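Local atomic coordinates of Dna-binding protein RAP1 (PDB entry 4BJT), a protein that binds DNA at yeast telomeres and at repressor and activator sites, and recruits the telomere protein Rif1 through its C-terminal domain. Residues D93-H96 against E97-G101; T127-L130 against T131-G135. All coordinates share one frame; numbering follows the deposited sequence. Where two conformers were deposited one is given.

Two final turns from the all-helical C-terminal domain of RAP1 illustrate how a helix can be finished in different ways. Contact 1 (D93-H96 with E97-G101) lies in the last turns of helix 88-99 near the periphery, its centre about 14 Å from the chain centre; contact 2 (T127-L130 with T131-G135) closes helix 123-132, its centre about 7 Å from the chain centre. The two contact centres lie 16 Å apart, and the nearest atoms are about 8 Å from each other, so they do not touch. Helices 108-119 and 140-150 link them, since both contacts send side chains onto each, with F144 met by L95 and I129. The bound Rif1 peptide is reached at contact 2.

Contact 1 (D93-H96 against E97-G101); sequences DKLH and EVISG
Backbone bonds of i to i+4 spacing join D93-H96 to E97-G101 in the last turns of helix 88-99: E97 N donates to D93 O, V98 N to K94 O at 3.0 Å, and I99 N to L95 O almost linearly (177°). The next bond, S100 N to H96 O, is weak. The same carbonyl gains a second donor, S100 OG, which stands 2.8 Å from H96 O and above the carbonyl plane. With OG beside its own backbone N (chi1 -69°), the hydroxyl folds back onto the last turn. On another side, K94 bends at chi2 (69°) to bring its tip near the extended E97; K94 NZ to E97 OE1 is a long salt bridge of 3.8 Å, and K94 also touches E118 and T119 of helix 108-119. Inward, L95 CD1 meets the CG2 branch of I99 at 4.1 Å, while I99 CG1 lies 3.4 Å from L95 O. Cutting I99 back to an alanine is likely to leave L95 CD1 and P141 without the branches that pack on them, opening a gap on the inward side. The chemistry is thus divided: apolar branches face helices 108-119 and 140-150, whereas a loose ion pair and a serine hydroxyl serve the exposed side, the hydroxyl giving H96 O a second donor beside a weak backbone bond.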
ATOM      1  N   ASP C  93      -9.620  11.224   0.676  1.00 18.96           N
ATOM      2  CA  ASP C  93     -10.846  11.170  -0.089  1.00 20.28           C
ATOM      3  C   ASP C  93     -10.555  11.223  -1.605  1.00 22.88           C
ATOM      4  O   ASP C  93     -11.213  10.504  -2.358  1.00 22.34           O
ATOM      5  CB  ASP C  93     -11.832  12.246   0.378  1.00 24.36           C
ATOM      6  CG  ASP C  93     -12.368  12.001   1.798  1.00 28.88           C
ATOM      7  OD1 ASP C  93     -12.072  10.941   2.379  1.00 32.97           O
ATOM      8  OD2 ASP C  93     -12.962  12.922   2.374  1.00 37.25           O
ATOM      9  N   LYS C  94      -9.521  11.980  -2.052  1.00 19.90           N
ATOM     10  CA  LYS C  94      -9.133  11.970  -3.472  1.00 19.47           C
ATOM     11  C   LYS C  94      -8.545  10.607  -3.842  1.00 22.30           C
ATOM     12  O   LYS C  94      -8.835  10.086  -4.915  1.00 22.53           O
ATOM     13  CB  LYS C  94      -8.146  13.097  -3.808  1.00 20.88           C
ATOM     14  CG  LYS C  94      -7.940  13.297  -5.292  1.00 22.61           C
ATOM     15  CD  LYS C  94      -9.194  13.855  -5.970  1.00 26.45           C
ATOM     16  CE  LYS C  94      -9.034  14.012  -7.451  1.00 51.28           C
ATOM     17  NZ  LYS C  94     -10.130  14.844  -8.045  1.00 64.18           N
ATOM     18  N   LEU C  95      -7.734  10.038  -2.952  1.00 17.64           N
ATOM     19  CA  LEU C  95      -7.130   8.721  -3.160  1.00 17.51           C
ATOM     20  C   LEU C  95      -8.250   7.698  -3.362  1.00 22.56           C
ATOM     21  O   LEU C  95      -8.191   6.914  -4.305  1.00 21.77           O
ATOM     22  CB  LEU C  95      -6.232   8.362  -1.980  1.00 16.12           C
ATOM     23  CG  LEU C  95      -5.608   6.963  -2.030  1.00 19.92           C
ATOM     24  CD1 LEU C  95      -4.625   6.846  -3.202  1.00 21.47           C
ATOM     25  CD2 LEU C  95      -4.896   6.659  -0.752  1.00 22.67           C
ATOM     26  N   HIS C  96      -9.296   7.738  -2.499  0.55 20.22           N
ATOM     27  CA  HIS C  96     -10.462   6.840  -2.626  0.55 22.44           C
ATOM     28  C   HIS C  96     -11.095   6.962  -4.012  0.55 27.12           C
ATOM     29  O   HIS C  96     -11.399   5.948  -4.635  0.55 27.45           O
ATOM     30  CB  HIS C  96     -11.517   7.153  -1.549  0.55 24.79           C
ATOM     31  CG  HIS C  96     -12.744   6.294  -1.631  0.55 30.26           C
ATOM     32  ND1 HIS C  96     -13.903   6.738  -2.258  0.55 34.30           N
ATOM     33  CD2 HIS C  96     -12.940   5.027  -1.205  0.55 32.42           C
ATOM     34  CE1 HIS C  96     -14.772   5.741  -2.158  0.55 33.92           C
ATOM     35  NE2 HIS C  96     -14.234   4.691  -1.537  0.55 33.44           N
ATOM     36  N   GLU C  97     -11.295   8.189  -4.488  1.00 24.11           N
ATOM     37  CA  GLU C  97     -11.883   8.449  -5.811  1.00 27.24           C
ATOM     38  C   GLU C  97     -11.022   7.829  -6.943  1.00 30.53           C
ATOM     39  O   GLU C  97     -11.566   7.141  -7.822  1.00 31.03           O
ATOM     40  CB  GLU C  97     -12.078   9.965  -6.001  1.00 28.76           C
ATOM     41  CG  GLU C  97     -12.830  10.392  -7.245  1.00 46.02           C
ATOM     42  CD  GLU C  97     -12.928  11.899  -7.425  1.00 75.00           C
ATOM     43  OE1 GLU C  97     -12.708  12.643  -6.441  1.00 56.86           O
ATOM     44  OE2 GLU C  97     -13.245  12.337  -8.555  1.00 81.47           O
ATOM     45  N   VAL C  98      -9.687   7.955  -6.864  1.00 24.98           N
ATOM     46  CA  VAL C  98      -8.804   7.377  -7.888  1.00 26.18           C
ATOM     47  C   VAL C  98      -8.874   5.859  -7.882  1.00 31.52           C
ATOM     48  O   VAL C  98      -9.111   5.244  -8.933  1.00 32.59           O
ATOM     49  CB  VAL C  98      -7.333   7.828  -7.696  1.00 29.12           C
ATOM     50  CG1 VAL C  98      -6.393   7.067  -8.645  1.00 29.20           C
ATOM     51  CG2 VAL C  98      -7.191   9.332  -7.910  1.00 29.08           C
ATOM     52  N   ILE C  99      -8.648   5.255  -6.710  1.00 26.72           N
ATOM     53  CA  ILE C  99      -8.576   3.792  -6.625  1.00 29.16           C
ATOM     54  C   ILE C  99      -9.934   3.112  -6.813  1.00 37.11           C
ATOM     55  O   ILE C  99      -9.935   1.896  -7.043  1.00 40.95           O
ATOM     56  CB  ILE C  99      -7.843   3.284  -5.364  1.00 31.64           C
ATOM     57  CG1 ILE C  99      -8.658   3.551  -4.082  1.00 33.35           C
ATOM     58  CG2 ILE C  99      -6.394   3.839  -5.300  1.00 28.62           C
ATOM     59  CD1 ILE C  99      -8.005   3.131  -2.867  1.00 37.68           C
ATOM     60  N   SER C 100     -11.061   3.864  -6.784  1.00 32.72           N
ATOM     61  CA  SER C 100     -12.408   3.340  -7.048  1.00 34.53           C
ATOM     62  C   SER C 100     -12.709   3.279  -8.563  1.00 41.63           C
ATOM     63  O   SER C 100     -13.771   2.796  -8.961  1.00 42.48           O
ATOM     64  CB  SER C 100     -13.466   4.205  -6.358  1.00 38.44           C
ATOM     65  OG  SER C 100     -13.377   4.033  -4.953  1.00 49.67           O
ATOM     66  N   GLY C 101     -11.800   3.792  -9.387  1.00 38.72           N
ATOM     67  CA  GLY C 101     -11.943   3.782 -10.832  1.00 40.81           C
ATOM     68  C   GLY C 101     -11.844   2.388 -11.417  1.00 46.34           C
ATOM     69  O   GLY C 101     -11.427   1.442 -10.748  1.00 43.91           O
TER

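Contact 2 (T127-L130 against T131-G135); sequences TSIL and TCLSG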
ATOM      1  N   THR C 127       4.508   2.791  -7.723  1.00 20.08           N
ATOM      2  CA  THR C 127       4.920   1.480  -8.242  1.00 19.95           C
ATOM      3  C   THR C 127       5.446   0.605  -7.111  1.00 22.73           C
ATOM      4  O   THR C 127       5.078  -0.584  -7.033  1.00 22.12           O
ATOM      5  CB  THR C 127       5.968   1.650  -9.359  1.00 26.68           C
ATOM      6  OG1 THR C 127       5.344   2.388 -10.397  1.00 27.97           O
ATOM      7  CG2 THR C 127       6.466   0.306  -9.905  1.00 29.98           C
ATOM      8  N   SER C 128       6.290   1.176  -6.240  1.00 20.66           N
ATOM      9  CA  SER C 128       6.848   0.441  -5.107  0.73 20.75           C
ATOM     10  C   SER C 128       5.729   0.016  -4.144  1.00 23.38           C
ATOM     11  O   SER C 128       5.727  -1.124  -3.639  1.00 22.60           O
ATOM     12  CB  SER C 128       7.871   1.279  -4.354  0.73 24.04           C
ATOM     13  OG  SER C 128       9.030   1.464  -5.155  0.73 31.82           O
ATOM     14  N   ILE C 129       4.758   0.914  -3.896  1.00 19.59           N
ATOM     15  CA  ILE C 129       3.644   0.577  -3.012  1.00 16.39           C
ATOM     16  C   ILE C 129       2.837  -0.563  -3.621  1.00 18.21           C
ATOM     17  O   ILE C 129       2.550  -1.568  -2.943  1.00 19.44           O
ATOM     18  CB  ILE C 129       2.740   1.804  -2.745  1.00 17.88           C
ATOM     19  CG1 ILE C 129       3.503   2.898  -1.979  1.00 18.56           C
ATOM     20  CG2 ILE C 129       1.471   1.387  -1.964  1.00 18.37           C
ATOM     21  CD1 ILE C 129       2.790   4.227  -2.002  1.00 20.05           C
ATOM     22  N   LEU C 130       2.463  -0.446  -4.902  1.00 19.31           N
ATOM     23  CA  LEU C 130       1.664  -1.467  -5.568  1.00 22.53           C
ATOM     24  C   LEU C 130       2.337  -2.826  -5.460  1.00 23.88           C
ATOM     25  O   LEU C 130       1.673  -3.831  -5.190  1.00 21.92           O
ATOM     26  CB  LEU C 130       1.464  -1.138  -7.035  1.00 25.19           C
ATOM     27  CG  LEU C 130       0.284  -0.286  -7.323  1.00 35.19           C
ATOM     28  CD1 LEU C 130       0.400   0.358  -8.707  1.00 38.33           C
ATOM     29  CD2 LEU C 130      -1.020  -1.127  -7.201  1.00 42.29           C
ATOM     30  N   THR C 131       3.669  -2.845  -5.605  1.00 20.78           N
ATOM     31  CA  THR C 131       4.427  -4.083  -5.517  1.00 21.49           C
ATOM     32  C   THR C 131       4.349  -4.680  -4.107  1.00 23.63           C
ATOM     33  O   THR C 131       4.113  -5.879  -3.972  1.00 23.28           O
ATOM     34  CB  THR C 131       5.865  -3.849  -5.970  1.00 24.66           C
ATOM     35  OG1 THR C 131       5.844  -3.338  -7.312  1.00 26.38           O
ATOM     36  CG2 THR C 131       6.689  -5.120  -5.944  1.00 26.11           C
ATOM     37  N   CYS C 132       4.511  -3.872  -3.066  1.00 19.83           N
ATOM     38  CA  CYS C 132       4.475  -4.426  -1.722  1.00 21.96           C
ATOM     39  C   CYS C 132       3.068  -4.786  -1.254  1.00 21.41           C
ATOM     40  O   CYS C 132       2.928  -5.530  -0.280  1.00 20.97           O
ATOM     41  CB  CYS C 132       5.186  -3.537  -0.724  1.00 24.36           C
ATOM     42  SG  CYS C 132       4.194  -2.205  -0.062  1.00 27.80           S
ATOM     43  N   LEU C 133       2.024  -4.310  -1.977  1.00 19.19           N
ATOM     44  CA  LEU C 133       0.651  -4.686  -1.697  1.00 18.38           C
ATOM     45  C   LEU C 133       0.242  -5.927  -2.528  1.00 21.61           C
ATOM     46  O   LEU C 133      -0.929  -6.294  -2.484  1.00 21.06           O
ATOM     47  CB  LEU C 133      -0.324  -3.547  -2.029  1.00 19.30           C
ATOM     48  CG  LEU C 133      -0.122  -2.238  -1.263  1.00 23.48           C
ATOM     49  CD1 LEU C 133      -1.207  -1.233  -1.609  1.00 23.88           C
ATOM     50  CD2 LEU C 133       0.029  -2.445   0.188  1.00 26.30           C
ATOM     51  N   SER C 134       1.148  -6.501  -3.320  1.00 18.84           N
ATOM     52  CA  SER C 134       0.817  -7.614  -4.240  1.00 18.78           C
ATOM     53  C   SER C 134      -0.331  -7.201  -5.195  1.00 22.75           C
ATOM     54  O   SER C 134      -1.160  -8.035  -5.558  1.00 23.66           O
ATOM     55  CB  SER C 134       0.451  -8.891  -3.476  1.00 22.51           C
ATOM     56  OG  SER C 134       1.471  -9.300  -2.588  1.00 23.33           O
ATOM     57  N   GLY C 135      -0.370  -5.919  -5.559  1.00 21.29           N
ATOM     58  CA  GLY C 135      -1.369  -5.360  -6.462  1.00 22.21           C
ATOM     59  C   GLY C 135      -2.769  -5.182  -5.906  1.00 25.20           C
ATOM     60  O   GLY C 135      -3.685  -4.916  -6.680  1.00 25.49           O
TER
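T131 opens the second segment by gripping one carbonyl twice: its backbone N donates to T127 O at 3.0 Å and its hydroxyl OG1 does so at 2.9 Å, the two donors arriving from opposite faces of the carbonyl plane. The hydroxyl can turn back because OG1 lies beside its own backbone N (chi1 -58°), which puts CG2 anti to that N. C132 follows with a regular bond from its N to S128 O. At L133 the helical pattern begins to give way: its N bonds to I129 O at 3.0 Å, with a weak second bond to L130 O. The L133 side chain runs alongside that of I129, pointing the same way, with CD1 3.8 Å from I129 CG2; L133 CG comes within 3.2 Å of I129 O. S134 then turns to positive phi (56°), and its N reaches back to T131 O. G135 N closes the wider loop onto L130 O at 2.9 Å, and together these two bonds make a Schellman motif. G135 also has positive phi (74°), a conformation that glycine adopts readily. The ending is tied down from outside by R193, whose NH1 bonds both T131 O and S134 OG. Around it, I129 and L130 pack on F140 of helix 140-150, L130 also meets L111 and V112 of helix 108-119, and S134 touches M192 and F196 of helix 187-198. T127, L130 and T131 pack against apolar side chains of the bound Rif1 peptide, which G135 meets through backbone hydrogen bonds, so this helix end, set among those three helices, forms part of the surface that the peptide contacts.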